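Local coordinates for periplasmic binding protein (Veillonella parvula, PDB 4OVK) that probably captures a solute outside the cytoplasmic membrane and delivers it to an ABC transporter, as a two-lobed periplasmic binding protein, at residues A[276-281]-A[286-291]; A[179-184]-A[200-205]. All coordinates share one frame; numbering follows the deposited sequence.

Interaction 1 (A[276-281]-A[286-291]); sequences YRWDAP and PLMMKW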
loop_
_atom_site.group_PDB
_atom_site.type_symbol
_atom_site.label_atom_id
_atom_site.label_comp_id
_atom_site.label_asym_id
_atom_site.label_seq_id
_atom_site.Cartn_x
_atom_site.Cartn_y
_atom_site.Cartn_z
ATOM N N TYR A 276 -1.628 -5.817 1.315
ATOM C CA TYR A 276 -1.310 -5.267 0.002
ATOM C C TYR A 276 0.144 -4.825 0.143
ATOM O O TYR A 276 0.681 -4.765 1.277
ATOM C CB TYR A 276 -2.239 -4.086 -0.342
ATOM C CG TYR A 276 -2.163 -3.676 -1.800
ATOM C CD1 TYR A 276 -2.672 -4.498 -2.802
ATOM C CD2 TYR A 276 -1.547 -2.495 -2.183
ATOM C CE1 TYR A 276 -2.573 -4.147 -4.134
ATOM C CE2 TYR A 276 -1.462 -2.128 -3.512
ATOM C CZ TYR A 276 -1.966 -2.959 -4.480
ATOM O OH TYR A 276 -1.863 -2.595 -5.801
ATOM N N ARG A 277 0.822 -4.559 -0.960
ATOM C CA ARG A 277 2.208 -4.121 -0.805
ATOM C C ARG A 277 2.262 -2.759 -0.095
ATOM O O ARG A 277 1.330 -1.953 -0.156
ATOM C CB ARG A 277 2.987 -4.145 -2.112
ATOM C CG ARG A 277 2.506 -3.177 -3.146
ATOM C CD ARG A 277 3.117 -3.487 -4.507
ATOM N NE ARG A 277 2.482 -2.636 -5.495
ATOM C CZ ARG A 277 1.920 -3.035 -6.634
ATOM N NH1 ARG A 277 1.363 -2.130 -7.423
ATOM N NH2 ARG A 277 1.920 -4.313 -7.007
ATOM N N TRP A 278 3.347 -2.564 0.635
ATOM C CA TRP A 278 3.522 -1.398 1.474
ATOM C C TRP A 278 4.314 -0.302 0.770
ATOM O O TRP A 278 4.610 0.722 1.378
ATOM C CB TRP A 278 4.215 -1.824 2.775
ATOM C CG TRP A 278 3.348 -2.571 3.733
ATOM C CD1 TRP A 278 2.063 -3.022 3.520
ATOM C CD2 TRP A 278 3.701 -2.990 5.060
ATOM N NE1 TRP A 278 1.604 -3.677 4.643
ATOM C CE2 TRP A 278 2.588 -3.666 5.600
ATOM C CE3 TRP A 278 4.853 -2.844 5.854
ATOM C CZ2 TRP A 278 2.591 -4.204 6.890
ATOM C CZ3 TRP A 278 4.850 -3.384 7.143
ATOM C CH2 TRP A 278 3.726 -4.049 7.642
ATOM N N ASP A 279 4.602 -0.518 -0.519
ATOM C CA ASP A 279 5.440 0.358 -1.346
ATOM C C ASP A 279 4.764 1.672 -1.717
ATOM O O ASP A 279 5.450 2.591 -2.154
ATOM C CB ASP A 279 5.836 -0.352 -2.650
ATOM C CG ASP A 279 6.617 -1.662 -2.413
ATOM O OD1 ASP A 279 7.763 -1.628 -1.927
ATOM O OD2 ASP A 279 6.074 -2.731 -2.723
ATOM N N ALA A 280 3.434 1.739 -1.581
ATOM C CA ALA A 280 2.666 2.954 -1.830
ATOM C C ALA A 280 1.530 3.070 -0.800
ATOM O O ALA A 280 1.270 2.129 -0.048
ATOM C CB ALA A 280 2.106 2.943 -3.249
ATOM N N PRO A 281 0.842 4.223 -0.763
ATOM C CA PRO A 281 -0.180 4.406 0.272
ATOM C C PRO A 281 -1.253 3.308 0.315
ATOM O O PRO A 281 -1.787 2.894 -0.723
ATOM C CB PRO A 281 -0.795 5.768 -0.074
ATOM C CG PRO A 281 0.269 6.482 -0.841
ATOM C CD PRO A 281 0.979 5.417 -1.617
ATOM N N PRO A 286 1.054 3.049 8.196
ATOM C CA PRO A 286 1.751 3.329 9.465
ATOM C C PRO A 286 2.711 2.219 9.925
ATOM O O PRO A 286 3.719 2.511 10.591
ATOM C CB PRO A 286 0.600 3.498 10.463
ATOM C CG PRO A 286 -0.516 3.995 9.645
ATOM C CD PRO A 286 -0.402 3.282 8.321
ATOM N N LEU A 287 2.404 0.969 9.586
ATOM C CA LEU A 287 3.287 -0.154 9.922
ATOM C C LEU A 287 4.559 -0.130 9.063
ATOM O O LEU A 287 5.668 -0.410 9.542
ATOM C CB LEU A 287 2.548 -1.487 9.784
ATOM C CG LEU A 287 1.357 -1.616 10.738
ATOM C CD1 LEU A 287 0.452 -2.740 10.302
ATOM C CD2 LEU A 287 1.792 -1.806 12.202
HETATM N N MSE A 288 4.408 0.248 7.799
HETATM C CA MSE A 288 5.557 0.434 6.919
HETATM C C MSE A 288 6.464 1.528 7.441
HETATM O O MSE A 288 7.679 1.381 7.426
HETATM C CB MSE A 288 5.074 0.759 5.517
HETATM C CG MSE A 288 6.207 1.135 4.572
HETATM SE SE MSE A 288 7.560 -0.288 4.402
HETATM C CE MSE A 288 8.123 0.136 2.567
HETATM N N MSE A 289 5.887 2.622 7.928
HETATM C CA MSE A 289 6.680 3.738 8.459
HETATM C C MSE A 289 7.472 3.294 9.679
HETATM O O MSE A 289 8.648 3.653 9.864
HETATM C CB MSE A 289 5.760 4.902 8.816
HETATM C CG MSE A 289 5.109 5.453 7.573
HETATM SE SE MSE A 289 6.364 6.653 6.677
HETATM C CE MSE A 289 4.984 8.058 6.569
ATOM N N LYS A 290 6.847 2.464 10.498
ATOM C CA LYS A 290 7.512 1.915 11.671
ATOM C C LYS A 290 8.677 0.986 11.328
ATOM O O LYS A 290 9.731 1.069 11.962
ATOM C CB LYS A 290 6.510 1.246 12.594
ATOM C CG LYS A 290 5.762 2.282 13.423
ATOM C CD LYS A 290 4.729 1.695 14.356
ATOM C CE LYS A 290 4.379 2.744 15.407
ATOM N NZ LYS A 290 3.377 2.292 16.410
ATOM N N TRP A 291 8.508 0.158 10.303
ATOM C CA TRP A 291 9.580 -0.700 9.812
ATOM C C TRP A 291 10.763 0.152 9.328
ATOM O O TRP A 291 11.906 -0.082 9.741
ATOM C CB TRP A 291 9.054 -1.619 8.712
ATOM C CG TRP A 291 10.036 -2.563 8.144
ATOM C CD1 TRP A 291 10.461 -3.738 8.700
ATOM C CD2 TRP A 291 10.720 -2.436 6.896
ATOM N NE1 TRP A 291 11.378 -4.342 7.879
ATOM C CE2 TRP A 291 11.542 -3.566 6.757
ATOM C CE3 TRP A 291 10.713 -1.478 5.879
ATOM C CZ2 TRP A 291 12.351 -3.758 5.644
ATOM C CZ3 TRP A 291 11.516 -1.666 4.783
ATOM C CH2 TRP A 291 12.308 -2.809 4.659
#
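Trp278, the loop residue that packs on Met288 and Leu287, has its indole NE1 hydrogen-bonded to the OE1 of Glu284, just before helix 285-296. That bond pins the pyrrole side, and the benzo side reaches the helix in a Met-aromatic and apolar contact. The fold is consistent with the helical-backbone class of periplasmic binding proteins: two parallel-sheet lobes and a long helix, 150-170, against which Pro286 and Leu287 also lie. With CG anti to the carbonyl carbon (chi1 -74°), the indole is directed at the first turn of helix 285-296. Its six-membered ring meets backbone as well as side chain, obliquely: Trp278 CE3 is 3.5 Å from Met288 CA, and Trp278 CZ3 lies 3.7 Å from Met288 N. Farther along, Trp278 CH2 approaches Leu287 CB to 3.5 Å. Met288 is a selenomethionine; its SE sits at the ring edge, 82° off the normal and 5.4 Å from the centroid of the Trp278 six-membered ring. With an alanine in place of Trp278 the indole donor to Glu284 OE1 is gone, and a gap would probably open against Met288 CB and Leu287 CB. The Met288 chain, bent at chi2 (59°), runs beside the loop backbone, where its CG lies 3.6 Å and its CE 3.8 Å from Trp278 O.

Interaction 2 (A[179-184]-A[200-205]); sequences PKVLYL and LMITMT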
loop_
_atom_site.group_PDB
_atom_site.type_symbol
_atom_site.label_atom_id
_atom_site.label_comp_id
_atom_site.label_asym_id
_atom_site.label_seq_id
_atom_site.Cartn_x
_atom_site.Cartn_y
_atom_site.Cartn_z
ATOM N N PRO A 179 21.494 8.473 7.059
ATOM C CA PRO A 179 21.910 7.430 6.112
ATOM C C PRO A 179 21.313 7.679 4.730
ATOM O O PRO A 179 20.166 8.123 4.635
ATOM C CB PRO A 179 21.328 6.134 6.701
ATOM C CG PRO A 179 20.968 6.452 8.103
ATOM C CD PRO A 179 20.681 7.926 8.158
ATOM N N LYS A 180 22.092 7.412 3.684
ATOM C CA LYS A 180 21.617 7.542 2.311
ATOM C C LYS A 180 20.889 6.267 1.887
ATOM O O LYS A 180 21.450 5.172 1.950
ATOM C CB LYS A 180 22.778 7.828 1.370
ATOM C CG LYS A 180 22.335 8.221 -0.031
ATOM C CD LYS A 180 23.513 8.521 -0.948
ATOM C CE LYS A 180 24.340 9.700 -0.464
ATOM N NZ LYS A 180 25.241 10.169 -1.546
ATOM N N VAL A 181 19.641 6.429 1.447
ATOM C CA VAL A 181 18.744 5.300 1.180
ATOM C C VAL A 181 18.297 5.316 -0.270
ATOM O O VAL A 181 17.865 6.365 -0.781
ATOM C CB VAL A 181 17.480 5.336 2.076
ATOM C CG1 VAL A 181 16.635 4.087 1.863
ATOM C CG2 VAL A 181 17.846 5.503 3.552
ATOM N N LEU A 182 18.405 4.149 -0.913
ATOM C CA LEU A 182 17.955 3.930 -2.290
ATOM C C LEU A 182 16.769 2.966 -2.255
ATOM O O LEU A 182 16.853 1.891 -1.643
ATOM C CB LEU A 182 19.070 3.300 -3.118
ATOM C CG LEU A 182 18.731 3.072 -4.597
ATOM C CD1 LEU A 182 18.571 4.407 -5.309
ATOM C CD2 LEU A 182 19.805 2.228 -5.258
ATOM N N TYR A 183 15.665 3.345 -2.898
ATOM C CA TYR A 183 14.520 2.456 -3.035
ATOM C C TYR A 183 14.555 1.903 -4.464
ATOM O O TYR A 183 14.254 2.609 -5.424
ATOM C CB TYR A 183 13.220 3.210 -2.728
ATOM C CG TYR A 183 12.101 2.364 -2.111
ATOM C CD1 TYR A 183 11.533 1.311 -2.803
ATOM C CD2 TYR A 183 11.618 2.634 -0.833
ATOM C CE1 TYR A 183 10.502 0.554 -2.249
ATOM C CE2 TYR A 183 10.607 1.876 -0.262
ATOM C CZ TYR A 183 10.043 0.844 -0.979
ATOM O OH TYR A 183 9.019 0.106 -0.422
ATOM N N LEU A 184 15.005 0.657 -4.586
ATOM C CA LEU A 184 15.195 -0.003 -5.872
ATOM C C LEU A 184 13.942 -0.802 -6.229
ATOM O O LEU A 184 13.506 -1.656 -5.454
ATOM C CB LEU A 184 16.447 -0.910 -5.807
ATOM C CG LEU A 184 16.846 -1.709 -7.058
ATOM C CD1 LEU A 184 17.219 -0.808 -8.234
ATOM C CD2 LEU A 184 18.009 -2.647 -6.730
ATOM N N LEU A 200 9.296 10.672 0.170
ATOM C CA LEU A 200 8.677 11.324 1.324
ATOM C C LEU A 200 8.824 10.440 2.562
ATOM O O LEU A 200 9.120 10.937 3.639
ATOM C CB LEU A 200 7.187 11.625 1.091
ATOM C CG LEU A 200 6.822 12.585 -0.043
ATOM C CD1 LEU A 200 5.307 12.740 -0.099
ATOM C CD2 LEU A 200 7.506 13.938 0.112
HETATM N N MSE A 201 8.623 9.132 2.399
HETATM C CA MSE A 201 8.703 8.191 3.536
HETATM C C MSE A 201 10.141 8.094 4.028
HETATM O O MSE A 201 10.398 8.067 5.236
HETATM C CB MSE A 201 8.108 6.813 3.179
HETATM C CG MSE A 201 6.575 6.874 3.175
HETATM SE SE MSE A 201 5.786 5.066 3.166
HETATM C CE MSE A 201 6.504 4.829 1.351
ATOM N N ILE A 202 11.094 8.069 3.107
ATOM C CA ILE A 202 12.518 8.065 3.487
ATOM C C ILE A 202 12.868 9.321 4.308
ATOM O O ILE A 202 13.529 9.238 5.365
ATOM C CB ILE A 202 13.431 7.915 2.245
ATOM C CG1 ILE A 202 13.383 6.467 1.740
ATOM C CG2 ILE A 202 14.876 8.303 2.565
ATOM C CD1 ILE A 202 14.012 6.250 0.377
ATOM N N THR A 203 12.396 10.476 3.840
ATOM C CA THR A 203 12.673 11.742 4.520
ATOM C C THR A 203 12.028 11.755 5.907
ATOM O O THR A 203 12.670 12.133 6.878
ATOM C CB THR A 203 12.166 12.945 3.700
ATOM O OG1 THR A 203 12.915 13.043 2.481
ATOM C CG2 THR A 203 12.312 14.250 4.485
HETATM N N MSE A 204 10.767 11.321 6.003
HETATM C CA MSE A 204 10.050 11.381 7.271
HETATM C C MSE A 204 10.683 10.469 8.301
HETATM O O MSE A 204 10.584 10.728 9.493
HETATM C CB MSE A 204 8.577 11.040 7.071
HETATM C CG MSE A 204 7.750 11.132 8.356
HETATM SE SE MSE A 204 7.637 12.982 9.061
HETATM C CE MSE A 204 6.492 13.797 7.672
ATOM N N THR A 205 11.341 9.399 7.858
ATOM C CA THR A 205 11.972 8.452 8.786
ATOM C C THR A 205 13.479 8.686 8.968
ATOM O O THR A 205 14.184 7.841 9.526
ATOM C CB THR A 205 11.668 6.997 8.370
ATOM O OG1 THR A 205 12.134 6.757 7.038
ATOM C CG2 THR A 205 10.148 6.737 8.438
#
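Strand 180-184 and helix 197-204 come closest at Val181 and Ile202, whose CA atoms are 7.2 Å apart, a separation bridged entirely by apolar side chains. Both CB atoms are directed at the opposing segment, and the two branched side chains cross at a slant. In Ile202, CG1 stands beside the backbone N (chi1 -74°) and the chain then runs on extended, which carries CD1 out to the strand. There Ile202 CD1 meets Val181 CG1 at 3.7 Å. The other branch of the isoleucine also bears on the valine: Ile202 CG2 is 4.0 Å from Val181 CB, so Val181 is held by both arms. Tyr183, two residues on along the same face of the strand, adds a looser contact, its CB lying 4.4 Å from Ile202 CD1. The topology is a beta-alpha-beta crossover: from strand 180-184 the chain passes through strand 190-192 and helix 197-204 before returning as strand 208-209, parallel to the first and hydrogen-bonded to it. Val181 and Tyr183 also touch Ile235 of the neighbouring strand 233-236, and Ile202 meets Met292 of helix 285-296. The last turn of the helix is secured by Met201 O, which accepts from Thr205 twice. Thr205 OG1 reaches Met201 O at 2.8 Å, with a C=O...donor angle of 140° and a 25° tilt from the carbonyl plane. Thr205 N, 3.1 Å from Met201 O, arrives from the opposite face of that plane.

Interactions 1 and 2 have centres about 13 Å apart and meet directly. The polar joint is a probable hydrogen bond: OD1 of Asp279, the residue after Trp278, lies 2.6 Å from Tyr183 OH, on strand 180-184. Asp279 OD2 in turn accepts from Asn238 N, tying the loop to the same lobe. Helix 285-296 makes the second joint, with Met289 SE 3.5 Å from Met201 CG and Met289 O 3.7 Å from Thr205 CG2. Tyr276 touches Ile39 in the loop after strand 34-36, and interaction 1 is centred about 6 Å from the chain centre, consistent with a place near the interlobe region, where relatives bind their solute; interaction 2 lies farther out, its centre about 16 Å from the chain centre, within one lobe.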